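Local coordinates for DNA translocase coupling protein (Clostridium perfringens, PDB 6O1W) that probably binds ATP and DNA as the FtsK/SpoIIIE-family coupling ATPase of plasmid conjugation, the crystallised chain being a piece that carries its P-loop NTPase domain, at residues A[146-151]-A[339-344]; A[279-284]-A[305-310]; A[46-51]-A[79-84]. All coordinates share one frame; numbering follows the deposited sequence.

How the contacts relate
Contact 1 and contact 2 both belong to the P-loop NTPase domain, while contact 3 sits about 42 Å from contact 1, centre to centre, in the separate four-stranded antiparallel sheet near the N-terminus. Contact 1 is the buried one: aromatic rings and a cysteine pack helix 142-155 against the segment that continues from strand 334-340. Contact 2 is partly buried and also apolar across its interface, Pro281 of a loop set on helix 305-312, but it keeps a salt-bridge network on the loop itself. Contact 3, also partly buried, differs in chemistry: backbone hydrogen bonds join its strands, and a salt bridge lies at its more exposed end.

Contact 1 of 3, residues A[146-151]-A[339-344]; sequences LRCILW and QAFYFD
The ring of Phe343 lies against the flank of helix 142-155 and carries most of this contact. Cys148 CA sits over one face of it, 4.1 Å from the ring centroid and 22° off the normal, a CH-pi contact, and Arg147 O stands above the same face toward the rim. The far end of the ring runs into Trp151: Phe343 CE2 comes within 3.5 Å of Trp151 CG, with CZ close to the tryptophan CB. The two side chains cross at about a right angle, yet their ring planes are only 42° apart, so the pair is oblique.

Cys148 fills the angle between the two phenylalanines. Its CB packs on Phe343 CB at 3.8 Å, while the thiol, held anti to the backbone N (chi1 -173°), turns to Phe341 and meets CD2 at 4.0 Å. Both sulfur-aromatic approaches are oblique. Arg147 gives its CB to Phe343 CD1 and then leads off, its NH2 bonding to Glu170 O.

Farther out, Trp100 meets the rings of Phe341, Phe343 and Trp151, edge-to-face in the case of Phe341, and Asp102 accepts a hydrogen bond from Trp151 NE1. Val144, an ATP-site residue in another structure of this protein, also touches Phe343, and Ala340 belongs to that site too. In this P-loop NTPase domain the cluster packs the helix that follows the Walker A loop against the segment that continues from strand 334-340.

Contact 2 of 3, residues A[279-284]-A[305-310]; sequences QRPDAK and SKASEI
Pro281 and Ile310 face each other where the loop after strand 272-278 of the P-loop NTPase domain crosses helix 305-312. The proline presents the CB-CG side of its ring to the helix. CB lies 3.6 Å from the carbonyl oxygen of Ala307, a van der Waals approach to the backbone, and CG looks on to the Ala307 methyl at 4.3 Å. One turn further along, Ile310 spreads its two branches along the loop. CG2, anti to the backbone N, packs against Pro281 CB at 4.0 Å and also meets the backbone N of Asp282. CG1 takes the place beside the backbone N (chi1 -70°) and, with chi2 near trans, CD1 reaches Pro281 O and Ala283 N.

The interface is apolar, partly side chain on side chain and partly side chain on main chain, and Phe302 also touches the proline. The Pro281 side chain is about 6 Å from Gly136 of the predicted ATP-binding loop at their nearest atoms.

The Asp282 side chain leaves the backbone away from the helix, and its carboxylate bonds within the loop. Its OD1 accepts from Lys284 N at 2.9 Å, closing an Asx turn. The other oxygen is shared by two cations: Lys284 NZ makes a weak, longer bridge, whereas the Arg280 guanidinium comes edge-on, NH2 reaching Asp282 OD2 at 2.8 Å with an N-H...O angle of 161°, on the anti side.

Contact 3 of 3, residues A[46-51]-A[79-84]; sequences TFESMI and SKRIVI
Glu48 and Arg81 meet through different first torsions: Glu48 CG lies anti to its backbone N (chi1 -167°) and the chain stays extended, while Arg81 CG lies beside its own N and the chain bends at chi3. They join at the end of an antiparallel pair, strands 43-48 and 82-89, the central two of the four-stranded sheet. Arg81 NE donates to Glu48 OE2 at 3.2 Å in a salt-bridged hydrogen bond, but it is angled at 146° and the carboxylate and guanidinium planes stand 79° apart. The other carboxylate oxygen, OE1, forms a salt bridge with Lys32 NZ. Met50, a selenomethionine in this crystal, runs alongside the arginine and lays its CG over one face of the guanidinium, 3.5 Å from Arg81 NH1.

Phe47 and Val83 form the hydrogen-bonded pair, their N and O atoms exchanging two nearly straight bonds of 2.9 Å; Ser49 N continues the pairing to Arg81 O. Phe47 CB packs on Val83 CG2; the Phe47 ring meets Phe16 and Tyr12 of helix 7-18 edge-to-face, and Trp56 of helix 53-58, so these helices cover that face. On the other face Ile82 divides its branches, CD1 lying 3.7 Å from Glu48 CG and CG2 3.8 Å from Thr46 CG2.

In the type I turn from Ser79 to Ile82, Ser79 OG accepts from Arg81 N at 2.9 Å, an ST turn.

Contact 1 of 3, residues A[146-151]-A[339-344]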
loop_
_atom_site.group_PDB
_atom_site.type_symbol
_atom_site.label_atom_id
_atom_site.label_comp_id
_atom_site.label_asym_id
_atom_site.label_seq_id
_atom_site.Cartn_x
_atom_site.Cartn_y
_atom_site.Cartn_z
ATOM N N LEU A 146 -3.504 -6.631 3.360
ATOM C CA LEU A 146 -2.865 -7.925 3.136
ATOM C C LEU A 146 -3.835 -9.088 3.330
ATOM O O LEU A 146 -3.795 -10.017 2.549
ATOM C CB LEU A 146 -1.652 -8.077 4.079
ATOM C CG LEU A 146 -0.527 -7.040 3.890
ATOM C CD1 LEU A 146 0.627 -7.345 4.803
ATOM C CD2 LEU A 146 -0.053 -6.985 2.434
ATOM N N ARG A 147 -4.711 -9.025 4.367
ATOM C CA ARG A 147 -5.713 -10.069 4.656
ATOM C C ARG A 147 -6.828 -10.079 3.598
ATOM O O ARG A 147 -7.364 -11.142 3.301
ATOM C CB ARG A 147 -6.276 -9.929 6.073
ATOM C CG ARG A 147 -5.229 -10.233 7.151
ATOM C CD ARG A 147 -5.813 -10.093 8.542
ATOM N NE ARG A 147 -4.761 -10.162 9.558
ATOM C CZ ARG A 147 -4.233 -9.106 10.170
ATOM N NH1 ARG A 147 -4.672 -7.881 9.898
ATOM N NH2 ARG A 147 -3.273 -9.265 11.071
ATOM N N CYS A 148 -7.142 -8.901 3.023
ATOM C CA CYS A 148 -8.105 -8.723 1.919
ATOM C C CYS A 148 -7.561 -9.386 0.642
ATOM O O CYS A 148 -8.299 -10.055 -0.060
ATOM C CB CYS A 148 -8.359 -7.236 1.684
ATOM S SG CYS A 148 -9.675 -6.907 0.504
ATOM N N ILE A 149 -6.276 -9.178 0.336
ATOM C CA ILE A 149 -5.578 -9.803 -0.804
ATOM C C ILE A 149 -5.575 -11.329 -0.595
ATOM O O ILE A 149 -5.884 -12.065 -1.520
ATOM C CB ILE A 149 -4.130 -9.257 -0.932
ATOM C CG1 ILE A 149 -4.156 -7.765 -1.392
ATOM C CG2 ILE A 149 -3.284 -10.148 -1.915
ATOM C CD1 ILE A 149 -2.880 -7.050 -1.179
ATOM N N LEU A 150 -5.234 -11.785 0.634
ATOM C CA LEU A 150 -5.183 -13.197 1.010
ATOM C C LEU A 150 -6.522 -13.874 0.760
ATOM O O LEU A 150 -6.549 -14.943 0.160
ATOM C CB LEU A 150 -4.779 -13.323 2.497
ATOM C CG LEU A 150 -4.838 -14.711 3.151
ATOM C CD1 LEU A 150 -3.890 -15.739 2.404
ATOM C CD2 LEU A 150 -4.486 -14.612 4.647
ATOM N N TRP A 151 -7.626 -13.250 1.219
ATOM C CA TRP A 151 -8.998 -13.740 1.058
ATOM C C TRP A 151 -9.351 -13.959 -0.425
ATOM O O TRP A 151 -9.844 -15.022 -0.797
ATOM C CB TRP A 151 -9.971 -12.734 1.704
ATOM C CG TRP A 151 -11.404 -13.115 1.486
ATOM C CD1 TRP A 151 -12.296 -12.501 0.653
ATOM C CD2 TRP A 151 -12.060 -14.300 1.977
ATOM N NE1 TRP A 151 -13.504 -13.164 0.684
ATOM C CE2 TRP A 151 -13.381 -14.284 1.477
ATOM C CE3 TRP A 151 -11.671 -15.343 2.841
ATOM C CZ2 TRP A 151 -14.321 -15.269 1.808
ATOM C CZ3 TRP A 151 -12.597 -16.332 3.155
ATOM C CH2 TRP A 151 -13.901 -16.295 2.631
ATOM N N GLN A 339 -8.402 4.756 -1.682
ATOM C CA GLN A 339 -9.035 4.307 -0.450
ATOM C C GLN A 339 -9.023 2.791 -0.468
ATOM O O GLN A 339 -9.614 2.181 -1.352
ATOM C CB GLN A 339 -10.502 4.797 -0.341
ATOM C CG GLN A 339 -11.186 4.504 1.022
ATOM C CD GLN A 339 -10.519 5.161 2.220
ATOM O OE1 GLN A 339 -9.881 6.215 2.123
ATOM N NE2 GLN A 339 -10.639 4.544 3.396
ATOM N N ALA A 340 -8.379 2.195 0.517
ATOM C CA ALA A 340 -8.277 0.756 0.674
ATOM C C ALA A 340 -9.558 0.198 1.245
ATOM O O ALA A 340 -10.195 0.846 2.070
ATOM C CB ALA A 340 -7.122 0.423 1.612
ATOM N N PHE A 341 -9.905 -1.028 0.845
ATOM C CA PHE A 341 -11.049 -1.758 1.380
ATOM C C PHE A 341 -10.835 -2.020 2.857
ATOM O O PHE A 341 -9.712 -2.336 3.279
ATOM C CB PHE A 341 -11.200 -3.136 0.707
ATOM C CG PHE A 341 -11.598 -3.111 -0.740
ATOM C CD1 PHE A 341 -12.783 -2.510 -1.143
ATOM C CD2 PHE A 341 -10.822 -3.739 -1.697
ATOM C CE1 PHE A 341 -13.146 -2.476 -2.493
ATOM C CE2 PHE A 341 -11.204 -3.739 -3.044
ATOM C CZ PHE A 341 -12.366 -3.113 -3.431
ATOM N N TYR A 342 -11.905 -1.904 3.644
ATOM C CA TYR A 342 -11.795 -2.271 5.044
ATOM C C TYR A 342 -12.356 -3.677 5.097
ATOM O O TYR A 342 -13.521 -3.908 4.748
ATOM C CB TYR A 342 -12.500 -1.303 6.015
ATOM C CG TYR A 342 -12.347 -1.751 7.458
ATOM C CD1 TYR A 342 -11.097 -1.766 8.078
ATOM C CD2 TYR A 342 -13.438 -2.220 8.182
ATOM C CE1 TYR A 342 -10.939 -2.249 9.378
ATOM C CE2 TYR A 342 -13.298 -2.666 9.496
ATOM C CZ TYR A 342 -12.045 -2.694 10.085
ATOM O OH TYR A 342 -11.913 -3.153 11.374
ATOM N N PHE A 343 -11.459 -4.627 5.350
ATOM C CA PHE A 343 -11.748 -6.058 5.418
ATOM C C PHE A 343 -11.681 -6.383 6.885
ATOM O O PHE A 343 -10.647 -6.193 7.516
ATOM C CB PHE A 343 -10.697 -6.849 4.612
ATOM C CG PHE A 343 -10.892 -8.351 4.607
ATOM C CD1 PHE A 343 -10.316 -9.148 5.593
ATOM C CD2 PHE A 343 -11.638 -8.967 3.613
ATOM C CE1 PHE A 343 -10.494 -10.528 5.586
ATOM C CE2 PHE A 343 -11.804 -10.350 3.605
ATOM C CZ PHE A 343 -11.262 -11.118 4.608
ATOM N N ASP A 344 -12.790 -6.825 7.436
ATOM C CA ASP A 344 -12.937 -7.114 8.860
ATOM C C ASP A 344 -13.053 -8.612 8.992
ATOM O O ASP A 344 -14.030 -9.181 8.484
ATOM C CB ASP A 344 -14.236 -6.409 9.367
ATOM C CG ASP A 344 -14.489 -6.447 10.870
ATOM O OD1 ASP A 344 -14.462 -7.545 11.451
ATOM O OD2 ASP A 344 -14.723 -5.376 11.456
#

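Contact 2 of 3, residues A[279-284]-A[305-310]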
loop_
_atom_site.group_PDB
_atom_site.type_symbol
_atom_site.label_atom_id
_atom_site.label_comp_id
_atom_site.label_asym_id
_atom_site.label_seq_id
_atom_site.Cartn_x
_atom_site.Cartn_y
_atom_site.Cartn_z
ATOM N N GLN A 279 5.644 -2.013 9.532
ATOM C CA GLN A 279 5.101 -0.954 10.381
ATOM C C GLN A 279 5.988 0.321 10.435
ATOM O O GLN A 279 5.472 1.456 10.472
ATOM C CB GLN A 279 4.858 -1.485 11.791
ATOM C CG GLN A 279 4.004 -0.553 12.622
ATOM C CD GLN A 279 4.125 -0.917 14.060
ATOM O OE1 GLN A 279 4.887 -0.297 14.813
ATOM N NE2 GLN A 279 3.395 -1.949 14.458
ATOM N N ARG A 280 7.301 0.111 10.490
ATOM C CA ARG A 280 8.278 1.166 10.654
ATOM C C ARG A 280 9.334 1.040 9.553
ATOM O O ARG A 280 10.234 0.204 9.669
ATOM C CB ARG A 280 8.915 1.027 12.065
ATOM C CG ARG A 280 9.489 2.317 12.640
ATOM C CD ARG A 280 10.358 2.076 13.876
ATOM N NE ARG A 280 11.376 1.053 13.646
ATOM C CZ ARG A 280 12.555 1.269 13.072
ATOM N NH1 ARG A 280 12.911 2.497 12.712
ATOM N NH2 ARG A 280 13.400 0.265 12.882
ATOM N N PRO A 281 9.204 1.806 8.441
ATOM C CA PRO A 281 10.202 1.713 7.363
ATOM C C PRO A 281 11.578 2.114 7.887
ATOM O O PRO A 281 11.703 3.065 8.642
ATOM C CB PRO A 281 9.682 2.696 6.311
ATOM C CG PRO A 281 8.224 2.865 6.650
ATOM C CD PRO A 281 8.191 2.827 8.127
ATOM N N ASP A 282 12.572 1.305 7.552
ATOM C CA ASP A 282 13.959 1.419 7.965
ATOM C C ASP A 282 14.723 0.779 6.834
ATOM O O ASP A 282 14.296 -0.275 6.366
ATOM C CB ASP A 282 14.133 0.607 9.275
ATOM C CG ASP A 282 15.499 0.624 9.951
ATOM O OD1 ASP A 282 16.526 0.499 9.236
ATOM O OD2 ASP A 282 15.542 0.713 11.195
ATOM N N ALA A 283 15.839 1.391 6.381
ATOM C CA ALA A 283 16.690 0.860 5.294
ATOM C C ALA A 283 17.308 -0.499 5.587
ATOM O O ALA A 283 17.670 -1.213 4.654
ATOM C CB ALA A 283 17.775 1.851 4.925
ATOM N N LYS A 284 17.404 -0.882 6.869
ATOM C CA LYS A 284 17.932 -2.197 7.258
ATOM C C LYS A 284 16.909 -3.288 7.011
ATOM O O LYS A 284 17.293 -4.450 6.828
ATOM C CB LYS A 284 18.324 -2.212 8.741
ATOM C CG LYS A 284 19.741 -1.718 9.032
ATOM C CD LYS A 284 19.809 -0.815 10.283
ATOM C CE LYS A 284 19.328 -1.429 11.588
ATOM N NZ LYS A 284 18.497 -0.475 12.377
ATOM N N SER A 305 9.648 12.411 6.139
ATOM C CA SER A 305 10.108 12.344 4.746
ATOM C C SER A 305 10.949 11.112 4.433
ATOM O O SER A 305 10.798 10.548 3.354
ATOM C CB SER A 305 10.894 13.602 4.379
ATOM O OG SER A 305 10.054 14.563 3.763
ATOM N N LYS A 306 11.853 10.723 5.350
ATOM C CA LYS A 306 12.749 9.565 5.210
ATOM C C LYS A 306 11.967 8.231 5.104
ATOM O O LYS A 306 12.295 7.402 4.255
ATOM C CB LYS A 306 13.765 9.530 6.370
ATOM C CG LYS A 306 14.801 8.406 6.280
ATOM C CD LYS A 306 16.177 8.894 5.859
ATOM C CE LYS A 306 17.100 7.757 5.484
ATOM N NZ LYS A 306 17.574 6.989 6.669
ATOM N N ALA A 307 10.931 8.058 5.947
ATOM C CA ALA A 307 10.043 6.890 6.005
ATOM C C ALA A 307 9.323 6.682 4.658
ATOM O O ALA A 307 9.219 5.539 4.181
ATOM C CB ALA A 307 9.028 7.068 7.133
ATOM N N SER A 308 8.833 7.796 4.049
ATOM C CA SER A 308 8.180 7.780 2.734
ATOM C C SER A 308 9.202 7.402 1.638
ATOM O O SER A 308 8.839 6.650 0.734
ATOM C CB SER A 308 7.582 9.149 2.408
ATOM O OG SER A 308 7.021 9.163 1.104
ATOM N N GLU A 309 10.449 7.975 1.682
ATOM C CA GLU A 309 11.518 7.678 0.705
ATOM C C GLU A 309 11.963 6.223 0.751
ATOM O O GLU A 309 12.253 5.640 -0.291
ATOM C CB GLU A 309 12.735 8.592 0.889
ATOM C CG GLU A 309 12.570 9.941 0.214
ATOM C CD GLU A 309 13.746 10.892 0.331
ATOM O OE1 GLU A 309 14.668 10.622 1.137
ATOM O OE2 GLU A 309 13.742 11.917 -0.388
ATOM N N ILE A 310 12.011 5.626 1.950
ATOM C CA ILE A 310 12.384 4.210 2.079
ATOM C C ILE A 310 11.349 3.329 1.331
ATOM O O ILE A 310 11.743 2.432 0.584
ATOM C CB ILE A 310 12.553 3.802 3.567
ATOM C CG1 ILE A 310 13.810 4.466 4.178
ATOM C CG2 ILE A 310 12.633 2.271 3.700
ATOM C CD1 ILE A 310 13.742 4.757 5.693
#

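Contact 3 of 3, residues A[46-51]-A[79-84]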
loop_
_atom_site.group_PDB
_atom_site.type_symbol
_atom_site.label_atom_id
_atom_site.label_comp_id
_atom_site.label_asym_id
_atom_site.label_seq_id
_atom_site.Cartn_x
_atom_site.Cartn_y
_atom_site.Cartn_z
ATOM N N THR A 46 -0.168 28.636 -3.046
ATOM C CA THR A 46 0.585 29.620 -2.290
ATOM C C THR A 46 -0.004 30.981 -2.525
ATOM O O THR A 46 -0.139 31.410 -3.671
ATOM C CB THR A 46 2.078 29.536 -2.666
ATOM O OG1 THR A 46 2.493 28.184 -2.533
ATOM C CG2 THR A 46 2.949 30.431 -1.815
ATOM N N PHE A 47 -0.324 31.682 -1.425
ATOM C CA PHE A 47 -0.885 33.028 -1.451
ATOM C C PHE A 47 -0.026 34.002 -0.689
ATOM O O PHE A 47 0.535 33.673 0.363
ATOM C CB PHE A 47 -2.310 33.049 -0.855
ATOM C CG PHE A 47 -3.382 32.402 -1.705
ATOM C CD1 PHE A 47 -3.882 33.047 -2.841
ATOM C CD2 PHE A 47 -3.942 31.191 -1.338
ATOM C CE1 PHE A 47 -4.898 32.470 -3.601
ATOM C CE2 PHE A 47 -4.966 30.616 -2.096
ATOM C CZ PHE A 47 -5.421 31.248 -3.231
ATOM N N GLU A 48 0.009 35.234 -1.189
ATOM C CA GLU A 48 0.661 36.330 -0.524
ATOM C C GLU A 48 -0.389 37.344 -0.097
ATOM O O GLU A 48 -1.198 37.792 -0.924
ATOM C CB GLU A 48 1.717 36.983 -1.401
ATOM C CG GLU A 48 2.604 37.906 -0.583
ATOM C CD GLU A 48 3.530 38.804 -1.375
ATOM O OE1 GLU A 48 3.592 38.662 -2.618
ATOM O OE2 GLU A 48 4.195 39.657 -0.744
ATOM N N SER A 49 -0.365 37.722 1.194
ATOM C CA SER A 49 -1.300 38.709 1.778
ATOM C C SER A 49 -0.834 39.174 3.165
ATOM O O SER A 49 0.055 38.573 3.752
ATOM C CB SER A 49 -2.708 38.109 1.909
ATOM O OG SER A 49 -2.726 37.150 2.945
HETATM N N MSE A 50 -1.498 40.173 3.708
HETATM C CA MSE A 50 -1.226 40.678 5.042
HETATM C C MSE A 50 -2.200 40.078 6.067
HETATM O O MSE A 50 -2.217 40.537 7.210
HETATM C CB MSE A 50 -1.315 42.212 5.048
HETATM C CG MSE A 50 -0.110 42.891 4.419
HETATM SE SE MSE A 50 -0.237 44.812 4.699
HETATM C CE MSE A 50 0.123 44.890 6.666
ATOM N N ILE A 51 -2.995 39.052 5.681
ATOM C CA ILE A 51 -3.968 38.431 6.589
ATOM C C ILE A 51 -3.257 37.382 7.452
ATOM O O ILE A 51 -2.630 36.468 6.903
ATOM C CB ILE A 51 -5.214 37.874 5.842
ATOM C CG1 ILE A 51 -5.878 38.970 4.976
ATOM C CG2 ILE A 51 -6.215 37.264 6.823
ATOM C CD1 ILE A 51 -6.736 38.467 3.865
ATOM N N SER A 79 7.745 33.926 5.028
ATOM C CA SER A 79 7.393 35.092 5.842
ATOM C C SER A 79 5.979 34.996 6.403
ATOM O O SER A 79 5.248 34.050 6.098
ATOM C CB SER A 79 7.525 36.371 5.017
ATOM O OG SER A 79 6.380 36.605 4.216
ATOM N N LYS A 80 5.582 36.012 7.183
ATOM C CA LYS A 80 4.239 36.089 7.727
ATOM C C LYS A 80 3.255 36.619 6.650
ATOM O O LYS A 80 2.052 36.696 6.900
ATOM C CB LYS A 80 4.217 36.897 9.044
ATOM C CG LYS A 80 4.387 36.030 10.308
ATOM C CD LYS A 80 5.804 35.412 10.462
ATOM C CE LYS A 80 5.801 34.097 11.203
ATOM N NZ LYS A 80 7.016 33.295 10.905
ATOM N N ARG A 81 3.776 36.927 5.435
ATOM C CA ARG A 81 2.993 37.356 4.272
ATOM C C ARG A 81 2.617 36.163 3.366
ATOM O O ARG A 81 1.830 36.337 2.442
ATOM C CB ARG A 81 3.776 38.367 3.430
ATOM C CG ARG A 81 3.780 39.781 3.976
ATOM C CD ARG A 81 4.437 40.715 2.973
ATOM N NE ARG A 81 3.481 41.192 1.974
ATOM C CZ ARG A 81 2.832 42.349 2.056
ATOM N NH1 ARG A 81 3.056 43.173 3.074
ATOM N NH2 ARG A 81 1.968 42.699 1.114
ATOM N N ILE A 82 3.194 34.983 3.608
ATOM C CA ILE A 82 2.993 33.799 2.771
ATOM C C ILE A 82 2.229 32.692 3.480
ATOM O O ILE A 82 2.630 32.257 4.562
ATOM C CB ILE A 82 4.362 33.277 2.190
ATOM C CG1 ILE A 82 5.135 34.370 1.365
ATOM C CG2 ILE A 82 4.225 31.965 1.392
ATOM C CD1 ILE A 82 4.559 34.787 -0.025
ATOM N N VAL A 83 1.153 32.209 2.837
ATOM C CA VAL A 83 0.407 31.042 3.313
ATOM C C VAL A 83 0.439 29.981 2.238
ATOM O O VAL A 83 0.440 30.295 1.045
ATOM C CB VAL A 83 -1.022 31.278 3.885
ATOM C CG1 VAL A 83 -0.998 32.286 5.029
ATOM C CG2 VAL A 83 -2.006 31.686 2.800
ATOM N N ILE A 84 0.527 28.741 2.660
ATOM C CA ILE A 84 0.610 27.574 1.791
ATOM C C ILE A 84 -0.529 26.669 2.196
ATOM O O ILE A 84 -0.605 26.268 3.362
ATOM C CB ILE A 84 1.983 26.854 1.951
ATOM C CG1 ILE A 84 3.166 27.802 1.597
ATOM C CG2 ILE A 84 2.004 25.533 1.143
ATOM C CD1 ILE A 84 4.578 27.307 1.933
HETATM O O HOH W 1 0.124 39.164 8.202
HETATM O O HOH W 2 -0.233 35.287 6.471
#